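Local coordinates for protein tRNA (cytidine-2'-O-)-methyltransferase TrmJ (Sulfolobus acidocaldarius, PDB 4CNG) that catalyses the transfer of a methyl group from S-adenosyl-L-methionine to the ribose 2'-hydroxyl of cytidine 32 in tRNA, at residues A[95-100]-A[147-152]; A[128-133]-A[160-165]. The protein carries 1 engineered substitution. All coordinates share one frame; numbering follows the deposited sequence.

Contact 1. Residues A[95-100]-A[147-152]; sequences IATSSI and FLLFIP. With SAH (S-adenosyl-L-homocysteine), chain C; SAH (S-adenosyl-L-homocysteine), chain D.
Ile-95, Ala-96 and Thr-97 pair in parallel with Phe-147, Leu-148 and Leu-149, the axes of the two short strands passing 4.4 Å apart with 38° between their directions. Ala-96 N gives to Phe-147 O, Leu-149 N gives to Ala-96 O at 2.8 Å, and Ser-98 N gives to Leu-149 O, extending the pairing one residue beyond strand 95-97. On the sheet face carrying Ile-95, its CG2 branch crosses Leu-149 at an angle and meets CB at 3.9 Å, while Thr-97 CG2 lies against Leu-149 CD2. On the reverse face, Leu-148 turns CG opposite its own backbone N (chi1 -174°), and CD1 then rests on both Ala-96 CB and, at 3.7 Å, Ser-98 CB. Past the strands, Ser-98 O lies at the edge of the Phe-150 ring, near its plane and 3.4 Å from CD1; Ser-99 O lies obliquely, near CE1. The polar groups serve two bound S-adenosyl-L-homocysteine molecules. Thr-97 OG1, set between backbone N and carbonyl carbon (chi1 53°), accepts from ribose O2' of the chain C ligand at 2.6 Å. Ser-98 OG gives to carboxylate OXT of the chain D ligand at 2.6 Å and accepts from Ile-100 N, an ST turn that fixes its orientation. Backbone atoms of Ile-151 read the chain C adenine: N gives to N1 at 2.9 Å, and O accepts from N6. Residues 97-99 and 149-151 thus supply loops of the cofactor pocket, which in the SPOUT fold lies in the C-terminal trefoil-knot region.

Contact 2. Residues A[128-133]-A[160-165]; sequences FIFGRE and LNLSHA. With SAH (S-adenosyl-L-homocysteine), chain C.
Strand 128-130 and the loop after it pack against the first turn of helix 162-175 without a backbone hydrogen bond between them; the nearest CA atoms, those of Glu-133 and Leu-162, are 6.2 Å apart. Leu-162 makes the largest share, meeting Phe-130, Gly-131 and Glu-133. With CG swung away from its backbone N (chi1 169°), it reaches across to the strand end, where CD1 sits 3.6 Å from Phe-130 CB and 3.5 Å from Gly-131 O. Its other methyl, CD2, packs in van der Waals contact on the Glu-133 carboxylate, 3.8 Å from CD; OE1 is held by Glu-31 N, and OE2 by Gly-32 N and Asn-35 ND2. About a turn further along the helix, Ala-165 C lies 3.9 Å from Phe-130 CE2, oblique to the ring. The ligand, S-adenosyl-L-homocysteine of chain C, fits beside this packing. Gly-131 N gives a nearly straight bond (163°) to ribose O2' at 3.1 Å and a weak one to O3', which a residue with no side chain allows to lie close. Ala-165 CB touches C1', and Leu-160 N gives to adenine N7 at 3.0 Å. Asn-161, at the N-cap position, accepts Ala-165 N at its backbone O; separately, its side-chain ND2 gives to His-164 ND1 at 2.8 Å, only 7° out of the ring plane. The His-164 ring is stacked on His-164 of the second subunit. The loop after strand 125-130 and the start of helix 162-175 form part of the S-adenosyl-L-homocysteine pocket, consistent with the cofactor site of the SpoU (TrmH) family, here beside the dimer interface.

Contacts 1 and 2, with centres 10 Å apart, are two walls of one pocket around the chain C ligand, and they divide the hold on its ribose and adenine between them. Their strands are neighbours in the parallel sheet: Ile-129 N lies 2.8 Å from Ile-95 O, a probable hydrogen bond. Ile-129 O is 2.7 Å from Thr-97 OG1, so that hydroxyl joins strand 125-130 to the ribose. Ile-151 CD1 packs 3.7 Å from Ala-165 O, joining the two walls on the helix side. Along the chain the segments of the two contacts alternate, an order consistent with the knotted fold of the family.

Contact 1. Residues A[95-100]-A[147-152]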
loop_
_atom_site.group_PDB
_atom_site.type_symbol
_atom_site.label_atom_id
_atom_site.label_comp_id
_atom_site.label_asym_id
_atom_site.label_seq_id
_atom_site.Cartn_x
_atom_site.Cartn_y
_atom_site.Cartn_z
ATOM N N ILE A 95 17.814 -3.039 -5.219
ATOM C CA ILE A 95 16.660 -3.846 -5.541
ATOM C C ILE A 95 15.652 -2.948 -6.242
ATOM O O ILE A 95 15.009 -2.095 -5.637
ATOM C CB ILE A 95 16.053 -4.531 -4.303
ATOM C CG1 ILE A 95 17.133 -5.424 -3.664
ATOM C CG2 ILE A 95 14.805 -5.313 -4.703
ATOM C CD1 ILE A 95 16.647 -6.231 -2.477
ATOM N N ALA A 96 15.533 -3.107 -7.544
ATOM C CA ALA A 96 14.510 -2.446 -8.350
ATOM C C ALA A 96 13.187 -3.214 -8.198
ATOM O O ALA A 96 13.166 -4.334 -7.682
ATOM C CB ALA A 96 14.949 -2.398 -9.835
ATOM N N THR A 97 12.106 -2.593 -8.651
ATOM C CA THR A 97 10.744 -3.180 -8.574
ATOM C C THR A 97 10.095 -3.028 -9.934
ATOM O O THR A 97 10.324 -2.061 -10.668
ATOM C CB THR A 97 9.922 -2.455 -7.481
ATOM O OG1 THR A 97 9.961 -1.044 -7.719
ATOM C CG2 THR A 97 10.448 -2.771 -6.112
ATOM N N SER A 98 9.227 -3.992 -10.257
ATOM C CA SER A 98 8.420 -3.932 -11.475
ATOM C C SER A 98 7.170 -4.787 -11.281
ATOM O O SER A 98 7.242 -5.882 -10.706
ATOM C CB SER A 98 9.205 -4.444 -12.691
ATOM O OG SER A 98 8.355 -4.617 -13.834
ATOM N N SER A 99 6.088 -4.355 -11.900
ATOM C CA SER A 99 4.858 -5.095 -11.993
ATOM C C SER A 99 4.823 -6.194 -13.035
ATOM O O SER A 99 3.788 -6.859 -13.156
ATOM C CB SER A 99 3.692 -4.139 -12.258
ATOM O OG SER A 99 3.832 -3.490 -13.505
ATOM N N ILE A 100 5.906 -6.440 -13.754
ATOM C CA ILE A 100 5.876 -7.584 -14.678
ATOM C C ILE A 100 5.776 -8.950 -13.985
ATOM O O ILE A 100 6.647 -9.316 -13.307
ATOM C CB ILE A 100 7.103 -7.595 -15.567
ATOM C CG1 ILE A 100 7.073 -6.350 -16.421
ATOM C CG2 ILE A 100 7.077 -8.817 -16.462
ATOM C CD1 ILE A 100 8.416 -6.058 -17.080
ATOM N N PHE A 147 18.745 -6.776 -8.354
ATOM C CA PHE A 147 17.578 -7.639 -8.348
ATOM C C PHE A 147 16.353 -6.849 -8.817
ATOM O O PHE A 147 16.358 -5.625 -8.752
ATOM C CB PHE A 147 17.308 -8.184 -6.933
ATOM C CG PHE A 147 18.374 -9.128 -6.412
ATOM C CD1 PHE A 147 18.498 -10.393 -6.934
ATOM C CD2 PHE A 147 19.201 -8.761 -5.385
ATOM C CE1 PHE A 147 19.429 -11.274 -6.431
ATOM C CE2 PHE A 147 20.160 -9.640 -4.888
ATOM C CZ PHE A 147 20.227 -10.902 -5.384
ATOM N N LEU A 148 15.340 -7.572 -9.274
ATOM C CA LEU A 148 14.089 -6.985 -9.721
ATOM C C LEU A 148 12.951 -7.699 -8.955
ATOM O O LEU A 148 12.661 -8.872 -9.197
ATOM C CB LEU A 148 13.902 -7.176 -11.214
ATOM C CG LEU A 148 12.690 -6.485 -11.809
ATOM C CD1 LEU A 148 12.747 -4.989 -11.617
ATOM C CD2 LEU A 148 12.502 -6.868 -13.269
ATOM N N LEU A 149 12.345 -6.974 -8.046
ATOM C CA LEU A 149 11.300 -7.487 -7.154
ATOM C C LEU A 149 9.928 -7.262 -7.751
ATOM O O LEU A 149 9.578 -6.157 -8.124
ATOM C CB LEU A 149 11.400 -6.759 -5.818
ATOM C CG LEU A 149 10.306 -7.048 -4.774
ATOM C CD1 LEU A 149 10.334 -8.456 -4.296
ATOM C CD2 LEU A 149 10.431 -6.057 -3.643
ATOM N N PHE A 150 9.183 -8.349 -7.840
ATOM C CA PHE A 150 7.737 -8.362 -8.144
ATOM C C PHE A 150 6.948 -8.606 -6.875
ATOM O O PHE A 150 7.242 -9.569 -6.170
ATOM C CB PHE A 150 7.428 -9.483 -9.158
ATOM C CG PHE A 150 5.955 -9.634 -9.489
ATOM C CD1 PHE A 150 5.282 -8.597 -10.103
ATOM C CD2 PHE A 150 5.222 -10.791 -9.174
ATOM C CE1 PHE A 150 3.925 -8.653 -10.358
ATOM C CE2 PHE A 150 3.850 -10.886 -9.512
ATOM C CZ PHE A 150 3.224 -9.810 -10.105
ATOM N N ILE A 151 5.963 -7.758 -6.609
ATOM C CA ILE A 151 5.010 -8.001 -5.525
ATOM C C ILE A 151 3.845 -8.789 -6.104
ATOM O O ILE A 151 3.156 -8.316 -7.008
ATOM C CB ILE A 151 4.470 -6.659 -5.015
ATOM C CG1 ILE A 151 5.600 -5.748 -4.497
ATOM C CG2 ILE A 151 3.407 -6.924 -3.945
ATOM C CD1 ILE A 151 5.235 -4.279 -4.398
ATOM N N PRO A 152 3.623 -10.001 -5.555
ATOM C CA PRO A 152 2.558 -10.822 -6.108
ATOM C C PRO A 152 1.186 -10.149 -6.021
ATOM O O PRO A 152 0.845 -9.588 -5.008
ATOM C CB PRO A 152 2.625 -12.088 -5.245
ATOM C CG PRO A 152 4.057 -12.201 -4.877
ATOM C CD PRO A 152 4.488 -10.775 -4.653
HETATM N N SAH C . 2.921 1.261 -16.773
HETATM C CA SAH C . 4.042 1.284 -15.796
HETATM C CB SAH C . 3.448 1.086 -14.411
HETATM C CG SAH C . 4.357 1.595 -13.278
HETATM S SD SAH C . 3.601 1.370 -11.673
HETATM C C SAH C . 5.023 0.216 -16.181
HETATM O O SAH C . 4.755 -0.596 -17.069
HETATM O OXT SAH C . 6.156 0.207 -15.745
HETATM C "C5'" SAH C . 4.692 2.439 -10.733
HETATM C "C4'" SAH C . 5.743 1.736 -9.881
HETATM O "O4'" SAH C . 5.082 0.977 -8.856
HETATM C "C3'" SAH C . 6.592 0.736 -10.582
HETATM O "O3'" SAH C . 7.637 1.406 -11.305
HETATM C "C2'" SAH C . 7.090 -0.132 -9.461
HETATM O "O2'" SAH C . 8.126 0.534 -8.750
HETATM C "C1'" SAH C . 5.844 -0.206 -8.569
HETATM N N9 SAH C . 4.963 -1.380 -8.845
HETATM C C8 SAH C . 3.641 -1.351 -9.175
HETATM N N7 SAH C . 3.130 -2.612 -9.128
HETATM C C5 SAH C . 4.141 -3.421 -8.728
HETATM C C6 SAH C . 4.245 -4.789 -8.410
HETATM N N6 SAH C . 3.203 -5.637 -8.532
HETATM N N1 SAH C . 5.403 -5.254 -8.008
HETATM C C2 SAH C . 6.442 -4.416 -7.867
HETATM N N3 SAH C . 6.451 -3.112 -8.102
HETATM C C4 SAH C . 5.297 -2.623 -8.501
HETATM N N SAH D . 9.036 0.164 -17.554
HETATM C CA SAH D . 8.888 -1.301 -17.289
HETATM C CB SAH D . 10.201 -2.009 -17.622
HETATM C CG SAH D . 10.700 -1.863 -19.042
HETATM S SD SAH D . 12.137 -2.859 -19.159
HETATM C C SAH D . 8.653 -1.568 -15.849
HETATM O O SAH D . 9.193 -0.778 -15.062
HETATM O OXT SAH D . 8.081 -2.597 -15.494
HETATM C "C5'" SAH D . 11.443 -4.432 -18.865
HETATM C "C4'" SAH D . 12.071 -5.446 -19.812
HETATM O "O4'" SAH D . 11.708 -6.768 -19.432
HETATM C "C3'" SAH D . 11.602 -5.276 -21.252
HETATM O "O3'" SAH D . 12.533 -4.509 -22.004
HETATM C "C2'" SAH D . 11.467 -6.686 -21.802
HETATM O "O2'" SAH D . 12.402 -6.963 -22.859
HETATM C "C1'" SAH D . 11.756 -7.584 -20.603
HETATM N N9 SAH D . 10.724 -8.607 -20.415
HETATM C C8 SAH D . 10.976 -9.843 -19.958
HETATM N N7 SAH D . 9.815 -10.486 -19.701
HETATM C C5 SAH D . 8.811 -9.622 -19.938
HETATM C C6 SAH D . 7.342 -9.683 -19.867
HETATM N N6 SAH D . 6.734 -10.827 -19.464
HETATM N N1 SAH D . 6.649 -8.563 -20.203
HETATM C C2 SAH D . 7.271 -7.424 -20.585
HETATM N N3 SAH D . 8.613 -7.293 -20.669
HETATM C C4 SAH D . 9.415 -8.340 -20.331
#

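Contact 2. Residues A[128-133]-A[160-165]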
loop_
_atom_site.group_PDB
_atom_site.type_symbol
_atom_site.label_atom_id
_atom_site.label_comp_id
_atom_site.label_asym_id
_atom_site.label_seq_id
_atom_site.Cartn_x
_atom_site.Cartn_y
_atom_site.Cartn_z
ATOM N N PHE A 128 15.964 0.266 -2.184
ATOM C CA PHE A 128 14.737 -0.219 -2.818
ATOM C C PHE A 128 14.257 0.866 -3.755
ATOM O O PHE A 128 13.967 1.970 -3.301
ATOM C CB PHE A 128 13.656 -0.576 -1.791
ATOM C CG PHE A 128 13.873 -1.888 -1.100
ATOM C CD1 PHE A 128 14.770 -2.026 -0.053
ATOM C CD2 PHE A 128 13.316 -3.043 -1.609
ATOM C CE1 PHE A 128 14.991 -3.270 0.539
ATOM C CE2 PHE A 128 13.488 -4.268 -0.997
ATOM C CZ PHE A 128 14.354 -4.368 0.047
ATOM N N ILE A 129 14.145 0.535 -5.041
ATOM C CA ILE A 129 14.002 1.517 -6.099
ATOM C C ILE A 129 12.646 1.296 -6.769
ATOM O O ILE A 129 12.336 0.184 -7.216
ATOM C CB ILE A 129 15.131 1.393 -7.158
ATOM C CG1 ILE A 129 16.483 1.484 -6.508
ATOM C CG2 ILE A 129 14.941 2.361 -8.276
ATOM C CD1 ILE A 129 17.574 0.721 -7.227
ATOM N N PHE A 130 11.838 2.379 -6.840
ATOM C CA PHE A 130 10.507 2.369 -7.426
ATOM C C PHE A 130 10.460 3.370 -8.551
ATOM O O PHE A 130 11.094 4.427 -8.496
ATOM C CB PHE A 130 9.460 2.728 -6.337
ATOM C CG PHE A 130 9.361 1.722 -5.222
ATOM C CD1 PHE A 130 10.249 1.712 -4.193
ATOM C CD2 PHE A 130 8.355 0.779 -5.232
ATOM C CE1 PHE A 130 10.183 0.748 -3.201
ATOM C CE2 PHE A 130 8.251 -0.160 -4.210
ATOM C CZ PHE A 130 9.167 -0.178 -3.203
ATOM N N GLY A 131 9.704 3.018 -9.566
ATOM C CA GLY A 131 9.607 3.805 -10.776
ATOM C C GLY A 131 8.401 4.709 -10.893
ATOM O O GLY A 131 7.650 4.971 -9.958
ATOM N N ARG A 132 8.311 5.279 -12.091
ATOM C CA ARG A 132 7.354 6.328 -12.434
ATOM C C ARG A 132 5.956 5.766 -12.585
ATOM O O ARG A 132 5.783 4.677 -13.121
ATOM C CB ARG A 132 7.822 6.926 -13.775
ATOM C CG ARG A 132 9.236 7.497 -13.765
ATOM C CD ARG A 132 9.799 7.592 -15.170
ATOM N NE ARG A 132 11.195 8.019 -15.186
ATOM C CZ ARG A 132 12.240 7.217 -15.092
ATOM N NH1 ARG A 132 12.108 5.925 -14.885
ATOM N NH2 ARG A 132 13.453 7.717 -15.161
ATOM N N GLU A 133 4.957 6.535 -12.174
ATOM C CA GLU A 133 3.604 6.079 -12.330
ATOM C C GLU A 133 3.314 5.782 -13.798
ATOM O O GLU A 133 2.663 4.802 -14.115
ATOM C CB GLU A 133 2.615 7.107 -11.782
ATOM C CG GLU A 133 2.759 7.411 -10.301
ATOM C CD GLU A 133 3.557 8.676 -9.948
ATOM O OE1 GLU A 133 4.682 8.864 -10.565
ATOM O OE2 GLU A 133 3.095 9.426 -9.000
ATOM N N LEU A 160 0.188 -2.094 -9.266
ATOM C CA LEU A 160 -0.200 -1.335 -8.088
ATOM C C LEU A 160 0.085 0.145 -8.297
ATOM O O LEU A 160 1.065 0.508 -8.970
ATOM C CB LEU A 160 0.554 -1.801 -6.846
ATOM C CG LEU A 160 0.528 -3.298 -6.545
ATOM C CD1 LEU A 160 1.532 -3.728 -5.520
ATOM C CD2 LEU A 160 -0.839 -3.743 -6.102
ATOM N N ASN A 161 -0.723 1.012 -7.725
ATOM C CA ASN A 161 -0.330 2.393 -7.575
ATOM C C ASN A 161 1.001 2.461 -6.812
ATOM O O ASN A 161 1.237 1.762 -5.851
ATOM C CB ASN A 161 -1.409 3.182 -6.878
ATOM C CG ASN A 161 -0.959 4.567 -6.566
ATOM O OD1 ASN A 161 -0.834 5.453 -7.461
ATOM N ND2 ASN A 161 -0.549 4.733 -5.331
ATOM N N LEU A 162 1.878 3.371 -7.277
ATOM C CA LEU A 162 3.224 3.528 -6.746
ATOM C C LEU A 162 3.306 3.527 -5.221
ATOM O O LEU A 162 4.077 2.782 -4.646
ATOM C CB LEU A 162 3.796 4.830 -7.299
ATOM C CG LEU A 162 5.103 5.327 -6.672
ATOM C CD1 LEU A 162 6.228 4.345 -6.795
ATOM C CD2 LEU A 162 5.453 6.685 -7.256
ATOM N N SER A 163 2.534 4.390 -4.562
ATOM C CA SER A 163 2.667 4.479 -3.131
ATOM C C SER A 163 2.178 3.245 -2.387
ATOM O O SER A 163 2.634 2.959 -1.273
ATOM C CB SER A 163 2.003 5.722 -2.577
ATOM O OG SER A 163 0.625 5.712 -2.718
ATOM N N HIS A 164 1.241 2.520 -2.979
ATOM C CA HIS A 164 0.767 1.252 -2.404
ATOM C C HIS A 164 1.779 0.142 -2.538
ATOM O O HIS A 164 1.944 -0.639 -1.607
ATOM C CB HIS A 164 -0.620 0.914 -2.962
ATOM C CG HIS A 164 -1.640 1.957 -2.617
ATOM N ND1 HIS A 164 -1.739 3.149 -3.311
ATOM C CD2 HIS A 164 -2.482 2.063 -1.559
ATOM C CE1 HIS A 164 -2.618 3.927 -2.701
ATOM N NE2 HIS A 164 -3.109 3.283 -1.650
ATOM N N ALA A 165 2.510 0.113 -3.678
ATOM C CA ALA A 165 3.631 -0.771 -3.802
ATOM C C ALA A 165 4.702 -0.481 -2.738
ATOM O O ALA A 165 5.234 -1.397 -2.087
ATOM C CB ALA A 165 4.221 -0.688 -5.191
HETATM N N SAH C . 2.921 1.261 -16.773
HETATM C CA SAH C . 4.042 1.284 -15.796
HETATM C CB SAH C . 3.448 1.086 -14.411
HETATM C CG SAH C . 4.357 1.595 -13.278
HETATM S SD SAH C . 3.601 1.370 -11.673
HETATM C C SAH C . 5.023 0.216 -16.181
HETATM O O SAH C . 4.755 -0.596 -17.069
HETATM O OXT SAH C . 6.156 0.207 -15.745
HETATM C "C5'" SAH C . 4.692 2.439 -10.733
HETATM C "C4'" SAH C . 5.743 1.736 -9.881
HETATM O "O4'" SAH C . 5.082 0.977 -8.856
HETATM C "C3'" SAH C . 6.592 0.736 -10.582
HETATM O "O3'" SAH C . 7.637 1.406 -11.305
HETATM C "C2'" SAH C . 7.090 -0.132 -9.461
HETATM O "O2'" SAH C . 8.126 0.534 -8.750
HETATM C "C1'" SAH C . 5.844 -0.206 -8.569
HETATM N N9 SAH C . 4.963 -1.380 -8.845
HETATM C C8 SAH C . 3.641 -1.351 -9.175
HETATM N N7 SAH C . 3.130 -2.612 -9.128
HETATM C C5 SAH C . 4.141 -3.421 -8.728
HETATM C C6 SAH C . 4.245 -4.789 -8.410
HETATM N N6 SAH C . 3.203 -5.637 -8.532
HETATM N N1 SAH C . 5.403 -5.254 -8.008
HETATM C C2 SAH C . 6.442 -4.416 -7.867
HETATM N N3 SAH C . 6.451 -3.112 -8.102
HETATM C C4 SAH C . 5.297 -2.623 -8.501
#